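Local coordinates for CRISPR-associated protein, Cse1 family (Acidimicrobium ferrooxidans, PDB 4H3T) that probably serves as the large subunit of a type I-E CRISPR Cascade complex, helping it recognise invading DNA, at residues P19-R27 against L38-D48. The protein carries 1 engineered substitution. Residues are numbered along the deposited sequence; the frame is centred on the assembly and turned at random.
Sequences PVRFRDGRR and LAHTIVGFDVD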
loop_
_atom_site.group_PDB
_atom_site.type_symbol
_atom_site.label_atom_id
_atom_site.label_comp_id
_atom_site.label_asym_id
_atom_site.label_seq_id
_atom_site.Cartn_x
_atom_site.Cartn_y
_atom_site.Cartn_z
ATOM N N PRO A 19 1.512 2.018 18.030
ATOM C CA PRO A 19 1.126 3.440 18.112
ATOM C C PRO A 19 -0.225 3.681 17.451
ATOM O O PRO A 19 -0.457 3.301 16.300
ATOM C CB PRO A 19 2.264 4.172 17.391
ATOM C CG PRO A 19 2.983 3.166 16.657
ATOM C CD PRO A 19 2.537 1.805 17.002
ATOM N N VAL A 20 -1.100 4.313 18.183
ATOM C CA VAL A 20 -2.449 4.588 17.705
ATOM C C VAL A 20 -2.828 6.011 18.024
ATOM O O VAL A 20 -2.224 6.659 18.869
ATOM C CB VAL A 20 -3.498 3.603 18.283
ATOM C CG1 VAL A 20 -3.196 2.184 17.863
ATOM C CG2 VAL A 20 -3.581 3.715 19.795
ATOM N N ARG A 21 -3.871 6.468 17.359
ATOM C CA ARG A 21 -4.503 7.751 17.622
ATOM C C ARG A 21 -5.920 7.477 18.148
ATOM O O ARG A 21 -6.671 6.734 17.526
ATOM C CB ARG A 21 -4.542 8.586 16.351
ATOM C CG ARG A 21 -5.292 9.915 16.505
ATOM C CD ARG A 21 -5.401 10.539 15.119
ATOM N NE ARG A 21 -4.207 11.296 14.754
ATOM C CZ ARG A 21 -3.920 12.527 15.183
ATOM N NH1 ARG A 21 -4.726 13.151 16.041
ATOM N NH2 ARG A 21 -2.814 13.136 14.772
ATOM N N PHE A 22 -6.246 8.014 19.310
ATOM C CA PHE A 22 -7.527 7.807 19.963
ATOM C C PHE A 22 -8.541 8.823 19.438
ATOM O O PHE A 22 -8.136 9.871 18.943
ATOM C CB PHE A 22 -7.377 7.903 21.481
ATOM C CG PHE A 22 -6.812 6.648 22.099
ATOM C CD1 PHE A 22 -7.652 5.622 22.503
ATOM C CD2 PHE A 22 -5.434 6.487 22.268
ATOM C CE1 PHE A 22 -7.135 4.452 23.038
ATOM C CE2 PHE A 22 -4.927 5.363 22.902
ATOM C CZ PHE A 22 -5.782 4.369 23.329
ATOM N N ARG A 23 -9.845 8.499 19.513
ATOM C CA ARG A 23 -10.928 9.401 19.069
ATOM C C ARG A 23 -10.933 10.720 19.881
ATOM O O ARG A 23 -11.279 11.752 19.333
ATOM C CB ARG A 23 -12.297 8.710 19.164
ATOM C CG ARG A 23 -12.476 7.652 18.110
ATOM C CD ARG A 23 -13.654 6.749 18.421
ATOM N NE ARG A 23 -14.910 7.343 17.979
ATOM C CZ ARG A 23 -16.121 6.850 18.228
ATOM N NH1 ARG A 23 -16.260 5.716 18.919
ATOM N NH2 ARG A 23 -17.205 7.481 17.785
ATOM N N ASP A 24 -10.492 10.709 21.160
ATOM C CA ASP A 24 -10.396 11.967 21.943
ATOM C C ASP A 24 -9.103 12.803 21.631
ATOM O O ASP A 24 -8.840 13.795 22.330
ATOM C CB ASP A 24 -10.476 11.708 23.456
ATOM C CG ASP A 24 -9.404 10.820 23.999
ATOM O OD1 ASP A 24 -8.389 10.606 23.288
ATOM O OD2 ASP A 24 -9.586 10.292 25.112
ATOM N N GLY A 25 -8.283 12.359 20.675
ATOM C CA GLY A 25 -7.077 13.071 20.275
ATOM C C GLY A 25 -5.779 12.536 20.840
ATOM O O GLY A 25 -4.724 12.882 20.324
ATOM N N ARG A 26 -5.817 11.700 21.895
ATOM C CA ARG A 26 -4.574 11.111 22.419
ATOM C C ARG A 26 -3.844 10.292 21.378
ATOM O O ARG A 26 -4.466 9.623 20.545
ATOM C CB ARG A 26 -4.798 10.183 23.633
ATOM C CG ARG A 26 -5.293 10.808 24.921
ATOM C CD ARG A 26 -5.593 9.681 25.929
ATOM N NE ARG A 26 -6.896 9.065 25.644
ATOM C CZ ARG A 26 -7.222 7.780 25.777
ATOM N NH1 ARG A 26 -6.334 6.902 26.235
ATOM N NH2 ARG A 26 -8.448 7.365 25.471
ATOM N N ARG A 27 -2.525 10.320 21.466
ATOM C CA ARG A 27 -1.602 9.546 20.637
ATOM C C ARG A 27 -0.651 8.824 21.559
ATOM O O ARG A 27 0.080 9.468 22.301
ATOM C CB ARG A 27 -0.845 10.446 19.645
ATOM C CG ARG A 27 -1.756 11.063 18.638
ATOM C CD ARG A 27 -1.068 12.149 17.856
ATOM N NE ARG A 27 -0.365 11.642 16.690
ATOM C CZ ARG A 27 0.259 12.399 15.786
ATOM N NH1 ARG A 27 0.285 13.723 15.917
ATOM N NH2 ARG A 27 0.873 11.835 14.746
ATOM N N LEU A 38 -9.932 -1.874 23.111
ATOM C CA LEU A 38 -10.224 -0.451 22.883
ATOM C C LEU A 38 -10.397 -0.068 21.409
ATOM O O LEU A 38 -10.477 1.127 21.104
ATOM C CB LEU A 38 -9.092 0.379 23.504
ATOM C CG LEU A 38 -8.795 0.159 24.992
ATOM C CD1 LEU A 38 -7.638 1.018 25.424
ATOM C CD2 LEU A 38 -9.982 0.457 25.841
ATOM N N ALA A 39 -10.516 -1.052 20.491
ATOM C CA ALA A 39 -10.606 -0.782 19.053
ATOM C C ALA A 39 -11.725 0.202 18.658
ATOM O O ALA A 39 -11.516 1.027 17.786
ATOM C CB ALA A 39 -10.786 -2.084 18.294
ATOM N N HIS A 40 -12.861 0.199 19.368
ATOM C CA HIS A 40 -13.978 1.113 19.095
ATOM C C HIS A 40 -13.700 2.570 19.568
ATOM O O HIS A 40 -14.484 3.461 19.263
ATOM C CB HIS A 40 -15.249 0.584 19.753
ATOM C CG HIS A 40 -15.141 0.472 21.242
ATOM N ND1 HIS A 40 -14.217 -0.374 21.839
ATOM C CD2 HIS A 40 -15.791 1.161 22.208
ATOM C CE1 HIS A 40 -14.371 -0.200 23.149
ATOM N NE2 HIS A 40 -15.321 0.694 23.413
ATOM N N THR A 41 -12.623 2.799 20.340
ATOM C CA THR A 41 -12.254 4.136 20.878
ATOM C C THR A 41 -11.054 4.710 20.098
ATOM O O THR A 41 -10.627 5.837 20.345
ATOM C CB THR A 41 -11.901 4.055 22.393
ATOM O OG1 THR A 41 -10.603 3.479 22.564
ATOM C CG2 THR A 41 -12.924 3.307 23.215
ATOM N N ILE A 42 -10.493 3.910 19.184
ATOM C CA ILE A 42 -9.299 4.269 18.397
ATOM C C ILE A 42 -9.682 4.653 17.016
ATOM O O ILE A 42 -10.511 3.981 16.407
ATOM C CB ILE A 42 -8.327 3.040 18.419
ATOM C CG1 ILE A 42 -7.838 2.796 19.886
ATOM C CG2 ILE A 42 -7.180 3.198 17.462
ATOM C CD1 ILE A 42 -7.098 1.429 20.108
ATOM N N VAL A 43 -9.088 5.737 16.508
ATOM C CA VAL A 43 -9.255 6.194 15.123
ATOM C C VAL A 43 -8.552 5.214 14.207
ATOM O O VAL A 43 -9.129 4.690 13.246
ATOM C CB VAL A 43 -8.725 7.650 14.903
ATOM C CG1 VAL A 43 -8.773 8.075 13.410
ATOM C CG2 VAL A 43 -9.541 8.633 15.726
ATOM N N GLY A 44 -7.307 4.958 14.528
ATOM C CA GLY A 44 -6.472 4.057 13.758
ATOM C C GLY A 44 -5.038 4.075 14.185
ATOM O O GLY A 44 -4.684 4.682 15.195
ATOM N N PHE A 45 -4.220 3.358 13.413
ATOM C CA PHE A 45 -2.783 3.298 13.585
ATOM C C PHE A 45 -2.191 4.665 13.425
ATOM O O PHE A 45 -2.719 5.438 12.697
ATOM C CB PHE A 45 -2.137 2.342 12.578
ATOM C CG PHE A 45 -2.328 0.892 12.928
ATOM C CD1 PHE A 45 -1.695 0.339 14.035
ATOM C CD2 PHE A 45 -3.129 0.068 12.144
ATOM C CE1 PHE A 45 -1.895 -1.005 14.367
ATOM C CE2 PHE A 45 -3.358 -1.255 12.504
ATOM C CZ PHE A 45 -2.730 -1.788 13.580
ATOM N N ASP A 46 -1.073 4.959 14.109
ATOM C CA ASP A 46 -0.418 6.247 14.031
ATOM C C ASP A 46 1.071 5.988 13.861
ATOM O O ASP A 46 1.869 6.320 14.718
ATOM C CB ASP A 46 -0.754 7.012 15.304
ATOM C CG ASP A 46 -0.100 8.375 15.368
ATOM O OD1 ASP A 46 0.096 8.974 14.317
ATOM O OD2 ASP A 46 0.191 8.839 16.478
ATOM N N VAL A 47 1.450 5.338 12.755
ATOM C CA VAL A 47 2.836 4.886 12.619
ATOM C C VAL A 47 3.726 5.968 12.005
ATOM O O VAL A 47 3.279 6.810 11.280
ATOM C CB VAL A 47 2.971 3.540 11.872
ATOM C CG1 VAL A 47 2.208 2.428 12.598
ATOM C CG2 VAL A 47 2.531 3.648 10.445
ATOM N N ASP A 48 5.004 5.763 12.182
ATOM C CA ASP A 48 6.138 6.614 11.892
ATOM C C ASP A 48 6.753 6.367 10.455
ATOM O O ASP A 48 7.549 7.161 9.968
ATOM C CB ASP A 48 7.227 6.288 13.021
ATOM C CG ASP A 48 7.289 4.822 13.649
ATOM O OD1 ASP A 48 8.394 4.176 13.546
ATOM O OD2 ASP A 48 6.158 4.278 14.234
HETATM O O HOH W 1 0.679 7.201 18.467
HETATM O O HOH W 2 -10.871 7.776 22.513
HETATM O O HOH W 3 -9.882 4.332 25.059
#
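A classic beta bulge interrupts the antiparallel pairing of residues 19-22 with strand 42-45, Val43 and Gly44 both facing Arg21. Arg21 N donates to Gly44 O (2.9 Å) and Val43 N to Arg21 O. Past the bulge, Arg23 N donates to Thr41 O, and its side chain, bent at chi3 (83°), brings NH1 within 2.9 Å of His40 O. Phe22 CE1 meets Ile42 CG1 at 3.6 Å, and Thr41 OG1 lies at the ring edge; over one face sits Arg26 NH1, whose guanidinium is paired with Asp24. Strand 18-22 is the middle of a three-stranded antiparallel sheet in the Cse1 chain, between 27-30 and 42-45, with helix 210-217 touching Ile42 and Phe45. At the other end Asp46 N donates to Pro19 O (2.8 Å). With CG anti to the backbone N (chi1 179°), the Asp46 carboxylate crosses the middle strand to Arg27, which grips it side-on: NE to OD2 at 2.9 Å, NH2 to the syn lone pair of OD1 at 3.0 Å. Both bonds would probably be lost with an alanine here, leaving the Arg27 guanidinium without this carboxylate mate and freer to turn. A water bridges Asp46 OD2 and Val20 O.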